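Local structure of CELL division control protein 6 (Pyrobaculum aerophilum, 1FNN) at residues L26-P40 / T60-A74. The protein binds ADP and magnesium through an AAA+ ATPase domain and is probably involved in regulating the initiation of DNA replication. Sequence-based numbering, arbitrary orientation.
Sequences LQQLDILLGNWLRNP and TLRKLWELYKDKTTA
Leu-64, on the helix that follows the P-loop of this AAA+ ATPase domain, packs as a knob among Leu-26, Leu-29, Asp-30 and Leu-33 of helix 26-38. The two helices lie on one face of the parallel sheet and cross at -53°, and Leu-29, Leu-33 and Leu-61 also touch its strands. In the apolar layer, Leu-64 CD1 meets Leu-33 CD1 at 3.7 Å. Leu-26 CB does not point at helix 60-68, but CG anti to N (chi1 -176°) turns CD1 against Thr-60 O and Leu-64 CB and CD2 against Lys-63 CG and Leu-67 CD1. Leu-37 CD1 makes a CH-pi contact over one face of the Tyr-68 ring, 4.0 Å from its centroid.

Polar bonds hold the ring's far end. Tyr-68 OH donates to Asp-30 OD1 on its syn side (2.5 Å) and accepts from Arg-38 NH1 (2.9 Å), both partners lying at the ring edge. A phenylalanine in place of Tyr-68 would probably leave Asp-30 and Arg-38 without this shared mate. In turn, Asn-35 OD1 steadies the guanidinium through a nearly straight bond from Arg-38 NH2.

Beyond helix 60-68, Thr-72 OG1 accepts from Ala-74 N in an ST turn and donates to Leu-37 O, still within helix 26-38, at 2.6 Å.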
loop_
_atom_site.group_PDB
_atom_site.type_symbol
_atom_site.label_atom_id
_atom_site.label_comp_id
_atom_site.label_asym_id
_atom_site.label_seq_id
_atom_site.Cartn_x
_atom_site.Cartn_y
_atom_site.Cartn_z
ATOM N N LEU A 26 10.469 11.927 2.380
ATOM C CA LEU A 26 11.709 11.919 1.601
ATOM C C LEU A 26 12.655 13.041 2.065
ATOM O O LEU A 26 13.844 12.844 2.336
ATOM C CB LEU A 26 11.392 12.083 0.134
ATOM C CG LEU A 26 12.644 11.993 -0.781
ATOM C CD1 LEU A 26 13.199 10.574 -0.720
ATOM C CD2 LEU A 26 12.306 12.396 -2.208
ATOM N N GLN A 27 12.035 14.193 2.356
ATOM C CA GLN A 27 12.753 15.303 2.958
ATOM C C GLN A 27 13.371 14.923 4.301
ATOM O O GLN A 27 14.531 15.330 4.547
ATOM C CB GLN A 27 11.915 16.577 3.084
ATOM C CG GLN A 27 12.701 17.672 3.823
ATOM C CD GLN A 27 11.854 18.861 4.227
ATOM O OE1 GLN A 27 11.345 18.911 5.356
ATOM N NE2 GLN A 27 11.710 19.806 3.304
ATOM N N GLN A 28 12.630 14.256 5.178
ATOM C CA GLN A 28 13.084 13.813 6.467
ATOM C C GLN A 28 14.285 12.875 6.345
ATOM O O GLN A 28 15.168 12.787 7.208
ATOM C CB GLN A 28 11.963 13.105 7.281
ATOM C CG GLN A 28 10.988 14.113 7.924
ATOM C CD GLN A 28 9.719 13.420 8.439
ATOM O OE1 GLN A 28 9.668 12.758 9.470
ATOM N NE2 GLN A 28 8.609 13.549 7.714
ATOM N N LEU A 29 14.172 11.943 5.396
ATOM C CA LEU A 29 15.227 11.006 5.092
ATOM C C LEU A 29 16.442 11.790 4.599
ATOM O O LEU A 29 17.578 11.446 4.940
ATOM C CB LEU A 29 14.805 10.015 4.010
ATOM C CG LEU A 29 14.281 8.643 4.448
ATOM C CD1 LEU A 29 14.011 7.784 3.204
ATOM C CD2 LEU A 29 15.235 7.911 5.378
ATOM N N ASP A 30 16.209 12.741 3.712
ATOM C CA ASP A 30 17.313 13.564 3.214
ATOM C C ASP A 30 18.062 14.268 4.343
ATOM O O ASP A 30 19.300 14.308 4.493
ATOM C CB ASP A 30 16.763 14.569 2.203
ATOM C CG ASP A 30 17.954 15.274 1.537
ATOM O OD1 ASP A 30 18.639 14.735 0.669
ATOM O OD2 ASP A 30 18.251 16.426 1.890
ATOM N N ILE A 31 17.266 14.826 5.269
ATOM C CA ILE A 31 17.807 15.523 6.437
ATOM C C ILE A 31 18.582 14.537 7.274
ATOM O O ILE A 31 19.697 14.856 7.726
ATOM C CB ILE A 31 16.666 16.193 7.233
ATOM C CG1 ILE A 31 16.172 17.478 6.482
ATOM C CG2 ILE A 31 17.109 16.523 8.649
ATOM C CD1 ILE A 31 14.803 17.858 7.068
ATOM N N LEU A 32 18.076 13.302 7.512
ATOM C CA LEU A 32 18.847 12.403 8.336
ATOM C C LEU A 32 20.150 11.928 7.631
ATOM O O LEU A 32 21.154 11.618 8.273
ATOM C CB LEU A 32 18.042 11.174 8.779
ATOM C CG LEU A 32 16.799 11.556 9.634
ATOM C CD1 LEU A 32 15.969 10.341 10.023
ATOM C CD2 LEU A 32 17.217 12.292 10.907
ATOM N N LEU A 33 20.076 11.663 6.333
ATOM C CA LEU A 33 21.172 10.992 5.652
ATOM C C LEU A 33 22.046 11.786 4.711
ATOM O O LEU A 33 23.167 11.328 4.407
ATOM C CB LEU A 33 20.546 9.853 4.771
ATOM C CG LEU A 33 19.818 8.766 5.565
ATOM C CD1 LEU A 33 19.084 7.854 4.550
ATOM C CD2 LEU A 33 20.802 7.956 6.408
ATOM N N GLY A 34 21.588 12.863 4.116
ATOM C CA GLY A 34 22.282 13.560 3.061
ATOM C C GLY A 34 23.701 14.005 3.406
ATOM O O GLY A 34 24.561 13.891 2.520
ATOM N N ASN A 35 23.891 14.662 4.558
ATOM C CA ASN A 35 25.240 15.125 4.904
ATOM C C ASN A 35 26.206 13.943 4.983
ATOM O O ASN A 35 27.342 14.021 4.526
ATOM C CB ASN A 35 25.239 15.897 6.225
ATOM C CG ASN A 35 24.694 17.310 6.045
ATOM O OD1 ASN A 35 24.654 17.831 4.927
ATOM N ND2 ASN A 35 24.276 17.919 7.152
ATOM N N TRP A 36 25.786 12.886 5.673
ATOM C CA TRP A 36 26.622 11.694 5.788
ATOM C C TRP A 36 26.892 11.038 4.435
ATOM O O TRP A 36 28.060 10.700 4.190
ATOM C CB TRP A 36 26.045 10.698 6.740
ATOM C CG TRP A 36 26.820 9.472 7.127
ATOM C CD1 TRP A 36 27.598 9.349 8.229
ATOM C CD2 TRP A 36 26.909 8.201 6.449
ATOM N NE1 TRP A 36 28.157 8.097 8.277
ATOM C CE2 TRP A 36 27.760 7.371 7.208
ATOM C CE3 TRP A 36 26.344 7.701 5.272
ATOM C CZ2 TRP A 36 28.071 6.064 6.848
ATOM C CZ3 TRP A 36 26.656 6.396 4.913
ATOM C CH2 TRP A 36 27.493 5.601 5.673
ATOM N N LEU A 37 25.892 10.997 3.534
ATOM C CA LEU A 37 26.185 10.419 2.209
ATOM C C LEU A 37 27.211 11.249 1.430
ATOM O O LEU A 37 28.018 10.720 0.625
ATOM C CB LEU A 37 24.860 10.287 1.441
ATOM C CG LEU A 37 23.942 9.162 2.008
ATOM C CD1 LEU A 37 22.574 9.223 1.306
ATOM C CD2 LEU A 37 24.606 7.808 1.784
ATOM N N ARG A 38 27.120 12.571 1.568
ATOM C CA ARG A 38 28.094 13.447 0.866
ATOM C C ARG A 38 29.489 13.305 1.479
ATOM O O ARG A 38 30.487 13.419 0.760
ATOM C CB ARG A 38 27.623 14.895 0.862
ATOM C CG ARG A 38 26.494 15.210 -0.121
ATOM C CD ARG A 38 26.159 16.716 -0.111
ATOM N NE ARG A 38 25.402 17.001 1.137
ATOM C CZ ARG A 38 24.068 16.859 1.184
ATOM N NH1 ARG A 38 23.371 16.469 0.126
ATOM N NH2 ARG A 38 23.391 17.112 2.303
ATOM N N ASN A 39 29.634 13.181 2.786
ATOM C CA ASN A 39 30.872 13.071 3.520
ATOM C C ASN A 39 30.726 12.158 4.718
ATOM O O ASN A 39 30.676 12.536 5.904
ATOM C CB ASN A 39 31.382 14.416 4.071
ATOM C CG ASN A 39 31.714 15.453 3.024
ATOM O OD1 ASN A 39 32.549 15.231 2.140
ATOM N ND2 ASN A 39 31.057 16.606 3.111
ATOM N N PRO A 40 30.786 10.847 4.495
ATOM C CA PRO A 40 30.517 9.862 5.509
ATOM C C PRO A 40 31.556 9.672 6.588
ATOM O O PRO A 40 32.755 9.866 6.376
ATOM C CB PRO A 40 30.438 8.524 4.746
ATOM C CG PRO A 40 31.213 8.789 3.483
ATOM C CD PRO A 40 30.912 10.233 3.142
ATOM N N THR A 60 10.039 4.943 -1.016
ATOM C CA THR A 60 10.609 6.225 -0.567
ATOM C C THR A 60 12.127 6.126 -0.333
ATOM O O THR A 60 12.936 6.953 -0.775
ATOM C CB THR A 60 9.861 6.727 0.678
ATOM O OG1 THR A 60 8.534 7.133 0.218
ATOM C CG2 THR A 60 10.581 7.931 1.283
ATOM N N LEU A 61 12.525 5.061 0.325
ATOM C CA LEU A 61 13.941 4.754 0.544
ATOM C C LEU A 61 14.700 4.502 -0.765
ATOM O O LEU A 61 15.817 4.962 -0.988
ATOM C CB LEU A 61 13.953 3.452 1.318
ATOM C CG LEU A 61 14.192 3.434 2.803
ATOM C CD1 LEU A 61 13.960 1.984 3.234
ATOM C CD2 LEU A 61 15.571 4.005 3.096
ATOM N N ARG A 62 14.076 3.803 -1.732
ATOM C CA ARG A 62 14.706 3.557 -3.012
ATOM C C ARG A 62 14.898 4.865 -3.760
ATOM O O ARG A 62 15.900 5.069 -4.464
ATOM C CB ARG A 62 13.942 2.520 -3.879
ATOM C CG ARG A 62 14.118 1.134 -3.198
ATOM C CD ARG A 62 13.930 0.064 -4.247
ATOM N NE ARG A 62 14.196 -1.278 -3.840
ATOM C CZ ARG A 62 15.266 -1.996 -3.574
ATOM N NH1 ARG A 62 16.519 -1.556 -3.636
ATOM N NH2 ARG A 62 15.096 -3.270 -3.212
ATOM N N LYS A 63 13.935 5.775 -3.632
ATOM C CA LYS A 63 14.021 7.059 -4.292
ATOM C C LYS A 63 15.156 7.893 -3.674
ATOM O O LYS A 63 15.876 8.604 -4.408
ATOM C CB LYS A 63 12.720 7.834 -4.194
ATOM C CG LYS A 63 12.825 9.283 -4.633
ATOM C CD LYS A 63 12.978 9.407 -6.144
ATOM C CE LYS A 63 11.989 8.665 -6.993
ATOM N NZ LYS A 63 12.188 8.889 -8.478
ATOM N N LEU A 64 15.237 7.828 -2.348
ATOM C CA LEU A 64 16.374 8.533 -1.714
ATOM C C LEU A 64 17.698 8.035 -2.322
ATOM O O LEU A 64 18.577 8.842 -2.640
ATOM C CB LEU A 64 16.350 8.286 -0.219
ATOM C CG LEU A 64 17.229 9.056 0.776
ATOM C CD1 LEU A 64 18.585 8.406 0.939
ATOM C CD2 LEU A 64 17.337 10.535 0.453
ATOM N N TRP A 65 17.907 6.737 -2.334
ATOM C CA TRP A 65 19.146 6.177 -2.927
ATOM C C TRP A 65 19.370 6.656 -4.351
ATOM O O TRP A 65 20.487 6.990 -4.810
ATOM C CB TRP A 65 19.159 4.642 -2.889
ATOM C CG TRP A 65 20.436 4.137 -3.541
ATOM C CD1 TRP A 65 20.547 3.443 -4.718
ATOM C CD2 TRP A 65 21.759 4.313 -3.031
ATOM N NE1 TRP A 65 21.875 3.185 -4.943
ATOM C CE2 TRP A 65 22.646 3.695 -3.954
ATOM C CE3 TRP A 65 22.277 4.934 -1.891
ATOM C CZ2 TRP A 65 24.022 3.686 -3.758
ATOM C CZ3 TRP A 65 23.664 4.912 -1.706
ATOM C CH2 TRP A 65 24.512 4.292 -2.636
ATOM N N GLU A 66 18.304 6.644 -5.172
ATOM C CA GLU A 66 18.360 7.042 -6.552
ATOM C C GLU A 66 18.891 8.483 -6.638
ATOM O O GLU A 66 19.760 8.728 -7.497
ATOM C CB GLU A 66 16.985 6.939 -7.211
ATOM C CG GLU A 66 16.876 7.267 -8.688
ATOM C CD GLU A 66 15.360 7.198 -8.996
ATOM O OE1 GLU A 66 14.762 6.114 -8.977
ATOM O OE2 GLU A 66 14.841 8.275 -9.245
ATOM N N LEU A 67 18.521 9.351 -5.708
ATOM C CA LEU A 67 19.000 10.726 -5.780
ATOM C C LEU A 67 20.472 10.870 -5.379
ATOM O O LEU A 67 21.059 11.908 -5.642
ATOM C CB LEU A 67 18.143 11.599 -4.874
ATOM C CG LEU A 67 16.664 11.681 -5.281
ATOM C CD1 LEU A 67 15.828 12.394 -4.233
ATOM C CD2 LEU A 67 16.520 12.339 -6.650
ATOM N N TYR A 68 21.010 9.946 -4.592
ATOM C CA TYR A 68 22.353 10.053 -4.048
ATOM C C TYR A 68 23.355 9.092 -4.670
ATOM O O TYR A 68 24.560 9.262 -4.475
ATOM C CB TYR A 68 22.341 9.765 -2.536
ATOM C CG TYR A 68 22.003 11.055 -1.808
ATOM C CD1 TYR A 68 23.004 11.959 -1.488
ATOM C CD2 TYR A 68 20.691 11.358 -1.457
ATOM C CE1 TYR A 68 22.723 13.144 -0.827
ATOM C CE2 TYR A 68 20.386 12.544 -0.798
ATOM C CZ TYR A 68 21.404 13.425 -0.487
ATOM O OH TYR A 68 21.110 14.597 0.167
ATOM N N LYS A 69 22.895 8.197 -5.507
ATOM C CA LYS A 69 23.598 7.067 -6.072
ATOM C C LYS A 69 24.940 7.502 -6.719
ATOM O O LYS A 69 25.974 6.854 -6.552
ATOM C CB LYS A 69 22.741 6.592 -7.259
ATOM C CG LYS A 69 22.349 5.166 -7.374
ATOM C CD LYS A 69 21.788 4.765 -8.721
ATOM C CE LYS A 69 20.960 5.783 -9.467
ATOM N NZ LYS A 69 20.546 5.238 -10.796
ATOM N N ASP A 70 24.903 8.612 -7.431
ATOM C CA ASP A 70 26.130 9.017 -8.145
ATOM C C ASP A 70 26.934 10.050 -7.393
ATOM O O ASP A 70 27.817 10.673 -7.975
ATOM C CB ASP A 70 25.716 9.497 -9.549
ATOM C CG ASP A 70 25.162 8.295 -10.311
ATOM O OD1 ASP A 70 25.855 7.262 -10.345
ATOM O OD2 ASP A 70 24.050 8.386 -10.862
ATOM N N LYS A 71 26.516 10.409 -6.179
ATOM C CA LYS A 71 27.058 11.481 -5.385
ATOM C C LYS A 71 27.582 11.002 -4.041
ATOM O O LYS A 71 27.721 11.804 -3.108
ATOM C CB LYS A 71 25.973 12.527 -5.071
ATOM C CG LYS A 71 25.043 12.859 -6.202
ATOM C CD LYS A 71 24.378 14.212 -6.152
ATOM C CE LYS A 71 23.741 14.543 -4.825
ATOM N NZ LYS A 71 22.936 13.425 -4.270
ATOM N N THR A 72 27.867 9.706 -3.901
ATOM C CA THR A 72 28.353 9.199 -2.638
ATOM C C THR A 72 29.342 8.052 -2.849
ATOM O O THR A 72 29.203 7.275 -3.791
ATOM C CB THR A 72 27.178 8.729 -1.733
ATOM O OG1 THR A 72 27.671 8.373 -0.442
ATOM C CG2 THR A 72 26.413 7.515 -2.281
ATOM N N THR A 73 30.188 7.823 -1.844
ATOM C CA THR A 73 31.070 6.665 -1.889
ATOM C C THR A 73 30.425 5.536 -1.121
ATOM O O THR A 73 31.006 4.467 -1.008
ATOM C CB THR A 73 32.430 7.016 -1.226
ATOM O OG1 THR A 73 32.148 7.502 0.097
ATOM C CG2 THR A 73 33.102 8.116 -2.030
ATOM N N ALA A 74 29.306 5.805 -0.406
ATOM C CA ALA A 74 28.738 4.774 0.425
ATOM C C ALA A 74 28.191 3.634 -0.420
ATOM O O ALA A 74 27.680 3.943 -1.512
ATOM C CB ALA A 74 27.583 5.342 1.279
HETATM O O HOH W 1 30.710 10.362 -0.384
#